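Side-chain contact in 2-dehydro-3-deoxy-D-arabinonate dehydratase (Sulfolobus solfataricus, PDB 2Q18), which catalyses the magnesium-dependent dehydration of 2-dehydro-3-deoxy-D-arabinonate to 2,5-dioxopentanoate, a step in the conversion of D-arabinonate to 2-oxoglutarate: residues 238-241 / 245-248. Sequence-based numbering, arbitrary orientation.
Sequences QYLI and PIPD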
loop_
_atom_site.group_PDB
_atom_site.type_symbol
_atom_site.label_atom_id
_atom_site.label_comp_id
_atom_site.label_asym_id
_atom_site.label_seq_id
_atom_site.Cartn_x
_atom_site.Cartn_y
_atom_site.Cartn_z
ATOM N N GLN A 238 22.112 -0.882 27.167
ATOM C CA GLN A 238 22.587 -2.266 27.308
ATOM C C GLN A 238 21.506 -3.194 27.870
ATOM O O GLN A 238 21.218 -4.236 27.291
ATOM C CB GLN A 238 23.855 -2.319 28.180
ATOM C CG GLN A 238 24.355 -3.734 28.496
ATOM C CD GLN A 238 25.493 -3.784 29.524
ATOM O OE1 GLN A 238 25.969 -4.864 29.871
ATOM N NE2 GLN A 238 25.929 -2.623 30.009
ATOM N N TYR A 239 20.902 -2.806 28.989
ATOM C CA TYR A 239 19.880 -3.635 29.630
ATOM C C TYR A 239 18.534 -3.617 28.895
ATOM O O TYR A 239 17.775 -4.586 28.970
ATOM C CB TYR A 239 19.718 -3.265 31.109
ATOM C CG TYR A 239 20.824 -3.826 31.981
ATOM C CD1 TYR A 239 22.060 -3.183 32.078
ATOM C CD2 TYR A 239 20.639 -5.012 32.693
ATOM C CE1 TYR A 239 23.083 -3.706 32.875
ATOM C CE2 TYR A 239 21.656 -5.543 33.491
ATOM C CZ TYR A 239 22.871 -4.886 33.576
ATOM O OH TYR A 239 23.875 -5.411 34.359
ATOM N N LEU A 240 18.250 -2.522 28.191
ATOM C CA LEU A 240 17.043 -2.425 27.366
ATOM C C LEU A 240 17.043 -3.460 26.238
ATOM O O LEU A 240 16.058 -4.175 26.047
ATOM C CB LEU A 240 16.883 -1.013 26.778
ATOM C CG LEU A 240 15.803 -0.837 25.695
ATOM C CD1 LEU A 240 14.420 -1.192 26.229
ATOM C CD2 LEU A 240 15.810 0.574 25.112
ATOM N N ILE A 241 18.151 -3.530 25.501
ATOM C CA ILE A 241 18.219 -4.351 24.288
ATOM C C ILE A 241 18.619 -5.809 24.531
ATOM O O ILE A 241 18.545 -6.632 23.612
ATOM C CB ILE A 241 19.120 -3.707 23.192
ATOM C CG1 ILE A 241 20.598 -3.715 23.608
ATOM C CG2 ILE A 241 18.627 -2.296 22.861
ATOM C CD1 ILE A 241 21.564 -3.310 22.496
ATOM N N PRO A 245 14.732 -7.261 21.213
ATOM C CA PRO A 245 14.905 -6.445 20.015
ATOM C C PRO A 245 14.030 -5.201 20.072
ATOM O O PRO A 245 12.881 -5.268 20.506
ATOM C CB PRO A 245 14.446 -7.372 18.881
ATOM C CG PRO A 245 13.525 -8.349 19.532
ATOM C CD PRO A 245 14.070 -8.545 20.919
ATOM N N ILE A 246 14.588 -4.071 19.656
ATOM C CA ILE A 246 13.832 -2.827 19.570
ATOM C C ILE A 246 13.862 -2.311 18.131
ATOM O O ILE A 246 14.869 -2.461 17.444
ATOM C CB ILE A 246 14.355 -1.751 20.566
ATOM C CG1 ILE A 246 15.855 -1.499 20.366
ATOM C CG2 ILE A 246 14.044 -2.169 22.013
ATOM C CD1 ILE A 246 16.344 -0.153 20.880
ATOM N N PRO A 247 12.743 -1.738 17.657
ATOM C CA PRO A 247 12.724 -1.171 16.307
ATOM C C PRO A 247 13.463 0.160 16.198
ATOM O O PRO A 247 13.689 0.830 17.211
ATOM C CB PRO A 247 11.230 -0.982 16.025
ATOM C CG PRO A 247 10.597 -0.880 17.365
ATOM C CD PRO A 247 11.431 -1.646 18.329
ATOM N N ASP A 248 13.840 0.531 14.973
ATOM C CA ASP A 248 14.431 1.841 14.707
ATOM C C ASP A 248 13.448 2.939 15.124
ATOM O O ASP A 248 12.253 2.841 14.845
ATOM C CB ASP A 248 14.769 2.000 13.224
ATOM C CG ASP A 248 15.813 1.003 12.744
ATOM O OD1 ASP A 248 16.754 0.679 13.506
ATOM O OD2 ASP A 248 15.686 0.552 11.590
#
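I246, in the loop that joins helix 233-241 to strand 250-253 of the FAH-family fold, rests its branched side chain against L240 and I241 on this helix. The chain turns after the helix, with CA of I241 and CA of P245 5.8 Å apart. I246 points its CB at the helix and meets it with both branches. With chi1 at 55°, its CG1 lies between the backbone N and the carbonyl carbon, and the extended chi2 of 158° carries CD1 on to I241. There, the I241 chi1 of 69° sets CG2 anti to the carbonyl carbon, beside the backbone N, while the longer arm, CG1 and CD1, leads away from the loop; the two isoleucines meet at a slant. The other branch of I246, its CG2, faces L240 more loosely, 4.3 Å from L240 CG. L240 and I246 both also touch L150 of strand 140-150. The contact itself is wholly apolar, but L240 O accepts a hydrogen bond from N244 ND2 within the turn. From the second subunit, R123 packs on I246 and A185 on P245, placing the turn at a subunit interface of the homotetramer. The tightest approach is made by the CG2 methyl of I241, which sits beside the end of the I246 chain, 3.7 Å from I246 CD1 and 3.8 Å from I246 CG1.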